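Local coordinates for protein aldehyde dehydrogenase (Burkholderia cenocepacia, PDB 4O6R) that probably oxidises aldehydes to carboxylic acids with NAD(P)+ as cofactor, at residues L79-Q92 / S105-R118. Residues are numbered along the deposited sequence; the frame is centred on the assembly and turned at random.
With NO3 (nitrate ion), chain F.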
loop_
_atom_site.group_PDB
_atom_site.type_symbol
_atom_site.label_atom_id
_atom_site.label_comp_id
_atom_site.label_asym_id
_atom_site.label_seq_id
_atom_site.Cartn_x
_atom_site.Cartn_y
_atom_site.Cartn_z
ATOM N N LEU A 79 21.931 -6.108 15.829
ATOM C CA LEU A 79 22.435 -4.846 16.374
ATOM C C LEU A 79 21.560 -4.356 17.536
ATOM O O LEU A 79 22.084 -3.939 18.591
ATOM C CB LEU A 79 22.509 -3.764 15.319
ATOM C CG LEU A 79 23.049 -2.406 15.808
ATOM C CD1 LEU A 79 24.453 -2.516 16.356
ATOM C CD2 LEU A 79 22.994 -1.420 14.659
ATOM N N ALA A 80 20.240 -4.427 17.342
ATOM C CA ALA A 80 19.300 -3.999 18.369
ATOM C C ALA A 80 19.517 -4.783 19.654
ATOM O O ALA A 80 19.532 -4.219 20.771
ATOM C CB ALA A 80 17.875 -4.167 17.895
ATOM N N ASP A 81 19.697 -6.087 19.505
ATOM C CA ASP A 81 19.942 -6.923 20.681
ATOM C C ASP A 81 21.239 -6.556 21.355
ATOM O O ASP A 81 21.305 -6.513 22.579
ATOM C CB ASP A 81 19.986 -8.405 20.309
ATOM C CG ASP A 81 18.612 -8.979 20.005
ATOM O OD1 ASP A 81 17.579 -8.394 20.415
ATOM O OD2 ASP A 81 18.576 -10.055 19.377
ATOM N N ALA A 82 22.276 -6.320 20.567
ATOM C CA ALA A 82 23.607 -5.977 21.126
ATOM C C ALA A 82 23.568 -4.638 21.895
ATOM O O ALA A 82 24.199 -4.464 22.950
ATOM C CB ALA A 82 24.638 -5.918 20.014
ATOM N N ILE A 83 22.828 -3.685 21.354
ATOM C CA ILE A 83 22.628 -2.411 22.040
ATOM C C ILE A 83 21.990 -2.651 23.400
ATOM O O ILE A 83 22.508 -2.187 24.442
ATOM C CB ILE A 83 21.780 -1.445 21.189
ATOM C CG1 ILE A 83 22.593 -0.989 19.974
ATOM C CG2 ILE A 83 21.295 -0.252 22.014
ATOM C CD1 ILE A 83 21.745 -0.356 18.860
ATOM N N GLU A 84 20.907 -3.420 23.416
ATOM C CA GLU A 84 20.248 -3.738 24.677
ATOM C C GLU A 84 21.170 -4.472 25.649
ATOM O O GLU A 84 21.162 -4.163 26.843
ATOM C CB GLU A 84 18.951 -4.505 24.452
ATOM C CG GLU A 84 17.878 -3.574 23.892
ATOM C CD GLU A 84 16.600 -4.268 23.414
ATOM O OE1 GLU A 84 16.559 -5.516 23.338
ATOM O OE2 GLU A 84 15.648 -3.542 23.054
ATOM N N ALA A 85 21.966 -5.415 25.148
ATOM C CA ALA A 85 22.961 -6.119 25.986
ATOM C C ALA A 85 24.013 -5.183 26.566
ATOM O O ALA A 85 24.660 -5.517 27.554
ATOM C CB ALA A 85 23.636 -7.235 25.205
ATOM N N ASN A 86 24.207 -4.036 25.940
ATOM C CA ASN A 86 25.171 -3.036 26.371
ATOM C C ASN A 86 24.524 -1.773 26.919
ATOM O O ASN A 86 25.148 -0.711 26.915
ATOM C CB ASN A 86 26.085 -2.681 25.195
ATOM C CG ASN A 86 27.080 -3.780 24.889
ATOM O OD1 ASN A 86 28.092 -3.902 25.581
ATOM N ND2 ASN A 86 26.784 -4.620 23.906
ATOM N N THR A 87 23.296 -1.890 27.425
ATOM C CA THR A 87 22.506 -0.726 27.843
ATOM C C THR A 87 23.273 0.165 28.793
ATOM O O THR A 87 23.443 1.358 28.519
ATOM C CB THR A 87 21.165 -1.139 28.472
ATOM O OG1 THR A 87 20.336 -1.713 27.476
ATOM C CG2 THR A 87 20.414 0.058 29.085
ATOM N N GLU A 88 23.764 -0.391 29.897
ATOM C CA GLU A 88 24.379 0.452 30.927
ATOM C C GLU A 88 25.649 1.167 30.429
ATOM O O GLU A 88 25.795 2.370 30.643
ATOM C CB GLU A 88 24.660 -0.341 32.214
ATOM C CG GLU A 88 25.306 0.489 33.320
ATOM C CD GLU A 88 24.434 1.634 33.840
ATOM O OE1 GLU A 88 23.237 1.753 33.466
ATOM O OE2 GLU A 88 24.953 2.432 34.668
ATOM N N ALA A 89 26.542 0.457 29.739
ATOM C CA ALA A 89 27.737 1.095 29.221
ATOM C C ALA A 89 27.425 2.161 28.145
ATOM O O ALA A 89 28.071 3.206 28.121
ATOM C CB ALA A 89 28.736 0.067 28.706
ATOM N N LEU A 90 26.439 1.912 27.273
ATOM C CA LEU A 90 26.044 2.904 26.284
ATOM C C LEU A 90 25.423 4.133 26.959
ATOM O O LEU A 90 25.707 5.253 26.582
ATOM C CB LEU A 90 25.068 2.338 25.242
ATOM C CG LEU A 90 25.668 1.518 24.101
ATOM C CD1 LEU A 90 24.612 0.821 23.301
ATOM C CD2 LEU A 90 26.470 2.394 23.166
ATOM N N ALA A 91 24.589 3.890 27.960
ATOM C CA ALA A 91 23.947 4.959 28.692
ATOM C C ALA A 91 24.992 5.832 29.408
ATOM O O ALA A 91 24.913 7.062 29.357
ATOM C CB ALA A 91 22.953 4.392 29.693
ATOM N N GLN A 92 25.930 5.185 30.097
ATOM C CA GLN A 92 27.008 5.900 30.751
ATOM C C GLN A 92 27.801 6.750 29.761
ATOM O O GLN A 92 28.104 7.908 30.054
ATOM C CB GLN A 92 27.941 4.940 31.489
ATOM C CG GLN A 92 27.325 4.294 32.718
ATOM C CD GLN A 92 27.189 5.260 33.895
ATOM O OE1 GLN A 92 27.969 6.196 34.037
ATOM N NE2 GLN A 92 26.233 4.990 34.775
ATOM N N SER A 105 19.326 8.564 29.641
ATOM C CA SER A 105 20.050 7.734 28.697
ATOM C C SER A 105 19.682 6.264 28.906
ATOM O O SER A 105 19.587 5.537 27.949
ATOM C CB SER A 105 21.552 7.973 28.720
ATOM O OG SER A 105 22.059 7.763 29.999
ATOM N N ARG A 106 19.432 5.846 30.144
ATOM C CA ARG A 106 18.951 4.490 30.413
ATOM C C ARG A 106 17.506 4.243 29.928
ATOM O O ARG A 106 17.241 3.211 29.320
ATOM C CB ARG A 106 19.017 4.163 31.912
ATOM C CG ARG A 106 20.396 3.966 32.493
ATOM C CD ARG A 106 20.309 4.061 34.009
ATOM N NE ARG A 106 21.554 3.707 34.652
ATOM C CZ ARG A 106 21.820 3.904 35.934
ATOM N NH1 ARG A 106 20.940 4.512 36.716
ATOM N NH2 ARG A 106 22.988 3.524 36.437
ATOM N N ALA A 107 16.578 5.161 30.211
ATOM C CA ALA A 107 15.152 4.914 29.984
ATOM C C ALA A 107 14.699 5.320 28.590
ATOM O O ALA A 107 13.697 4.811 28.098
ATOM C CB ALA A 107 14.297 5.641 31.020
ATOM N N LEU A 108 15.444 6.215 27.960
ATOM C CA LEU A 108 15.023 6.799 26.719
ATOM C C LEU A 108 16.054 6.636 25.601
ATOM O O LEU A 108 15.733 5.997 24.590
ATOM C CB LEU A 108 14.629 8.276 26.921
ATOM C CG LEU A 108 13.388 8.531 27.801
ATOM C CD1 LEU A 108 13.308 9.976 28.260
ATOM C CD2 LEU A 108 12.103 8.129 27.081
ATOM N N ASP A 109 17.265 7.193 25.747
ATOM C CA ASP A 109 18.250 7.169 24.663
ATOM C C ASP A 109 18.547 5.728 24.169
ATOM O O ASP A 109 18.447 5.427 22.956
ATOM C CB ASP A 109 19.573 7.857 25.029
ATOM C CG ASP A 109 19.450 9.379 25.281
ATOM O OD1 ASP A 109 18.631 10.072 24.623
ATOM O OD2 ASP A 109 20.221 9.888 26.139
ATOM N N VAL A 110 18.937 4.839 25.073
ATOM C CA VAL A 110 19.290 3.501 24.634
ATOM C C VAL A 110 18.063 2.698 24.094
ATOM O O VAL A 110 18.118 2.211 22.983
ATOM C CB VAL A 110 20.063 2.715 25.727
ATOM C CG1 VAL A 110 20.278 1.282 25.306
ATOM C CG2 VAL A 110 21.397 3.382 26.017
ATOM N N PRO A 111 16.957 2.606 24.852
ATOM C CA PRO A 111 15.783 1.869 24.373
ATOM C C PRO A 111 15.231 2.380 23.033
ATOM O O PRO A 111 14.858 1.574 22.197
ATOM C CB PRO A 111 14.743 2.101 25.483
ATOM C CG PRO A 111 15.556 2.332 26.704
ATOM C CD PRO A 111 16.765 3.098 26.230
ATOM N N ARG A 112 15.205 3.691 22.823
ATOM C CA ARG A 112 14.654 4.230 21.570
ATOM C C ARG A 112 15.543 3.851 20.405
ATOM O O ARG A 112 15.064 3.552 19.321
ATOM C CB ARG A 112 14.478 5.749 21.628
ATOM C CG ARG A 112 13.211 6.251 22.344
ATOM C CD ARG A 112 13.445 7.687 22.783
ATOM N NE ARG A 112 12.279 8.539 22.802
ATOM C CZ ARG A 112 12.300 9.872 22.895
ATOM N NH1 ARG A 112 13.442 10.549 22.963
ATOM N NH2 ARG A 112 11.153 10.541 22.931
ATOM N N THR A 113 16.858 3.858 20.637
ATOM C CA THR A 113 17.831 3.477 19.620
ATOM C C THR A 113 17.673 2.017 19.268
ATOM O O THR A 113 17.558 1.682 18.109
ATOM C CB THR A 113 19.276 3.765 20.099
ATOM O OG1 THR A 113 19.374 5.133 20.494
ATOM C CG2 THR A 113 20.269 3.512 19.013
ATOM N N ALA A 114 17.634 1.147 20.273
ATOM C CA ALA A 114 17.389 -0.277 20.030
ATOM C C ALA A 114 16.060 -0.535 19.277
ATOM O O ALA A 114 16.012 -1.304 18.318
ATOM C CB ALA A 114 17.442 -1.046 21.335
ATOM N N ALA A 115 15.002 0.112 19.722
ATOM C CA ALA A 115 13.679 -0.059 19.137
ATOM C C ALA A 115 13.657 0.331 17.672
ATOM O O ALA A 115 13.028 -0.337 16.856
ATOM C CB ALA A 115 12.650 0.762 19.898
ATOM N N CYS A 116 14.354 1.403 17.331
ATOM C CA CYS A 116 14.378 1.872 15.950
ATOM C C CYS A 116 15.180 0.936 15.050
ATOM O O CYS A 116 14.724 0.603 13.975
ATOM C CB CYS A 116 14.913 3.299 15.872
ATOM S SG CYS A 116 14.779 4.043 14.218
ATOM N N PHE A 117 16.365 0.482 15.496
ATOM C CA PHE A 117 17.095 -0.495 14.715
ATOM C C PHE A 117 16.250 -1.777 14.588
ATOM O O PHE A 117 16.239 -2.375 13.526
ATOM C CB PHE A 117 18.462 -0.807 15.317
ATOM C CG PHE A 117 19.539 0.192 14.942
ATOM C CD1 PHE A 117 19.898 0.394 13.618
ATOM C CD2 PHE A 117 20.224 0.893 15.928
ATOM C CE1 PHE A 117 20.905 1.290 13.291
ATOM C CE2 PHE A 117 21.237 1.788 15.590
ATOM C CZ PHE A 117 21.577 1.977 14.264
ATOM N N ARG A 118 15.557 -2.187 15.652
ATOM C CA ARG A 118 14.771 -3.415 15.579
ATOM C C ARG A 118 13.628 -3.250 14.574
ATOM O O ARG A 118 13.421 -4.128 13.752
ATOM C CB ARG A 118 14.252 -3.851 16.935
ATOM C CG ARG A 118 13.398 -5.102 16.873
ATOM C CD ARG A 118 13.118 -5.648 18.256
ATOM N NE ARG A 118 14.350 -6.030 18.946
ATOM C CZ ARG A 118 14.840 -5.447 20.039
ATOM N NH1 ARG A 118 14.218 -4.426 20.611
ATOM N NH2 ARG A 118 15.967 -5.930 20.588
HETATM N N NO3 F . 12.501 13.744 21.790
HETATM O O1 NO3 F . 12.640 13.046 20.781
HETATM O O2 NO3 F . 12.314 13.179 23.040
HETATM O O3 NO3 F . 12.549 15.131 21.712
HETATM O O HOH W 1 16.182 -7.681 17.600
HETATM O O HOH W 2 14.340 -1.084 23.395
#
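Glu88 OE2 is gripped by two donors arriving from opposite faces of its carboxylate plane: Arg106 NH2 across the contact, at 2.9 Å and nearly straight (175°), and Gln92 NE2 from its own helix. Arg106 NE takes the syn lone pair of Glu88 OE1 at 2.8 Å, completing a side-on salt bridge. At the other end Arg118 holds Glu84 end-on, the planes 43° apart, NH1 to OE2 at 3.0 Å and NH2 to OE1 at 2.8 Å from above the carboxylate plane; the same NH2 reaches Asp81 OD1. With the chain bent at chi3 (-62°), the guanidinium edge meets both acids and Ala80 CB lies over one face, toward the rim. Glu84 OE1 has its strongest partner in Arg74 of the second subunit, a salt bridge carrying the network across the subunit boundary. Between the Glu88-Arg106 pair and this network, packing is knobs-into-holes: Ile83 sits among Val110, Thr113, Ala114 and Phe117, Val110 among Ile83, Thr87, Leu90 and Ala91. Leu79 CD2 sits over the centre of one Phe117 face, 3.5 Å from the centroid, a CH-pi contact; Phe117 lies about 10 Å from AMP-binding Val154 (side chains). Helix 102-123 runs nearly antiparallel to the end of helix 69-85, crosses helix 87-98 steeply and packs against helix 159-172.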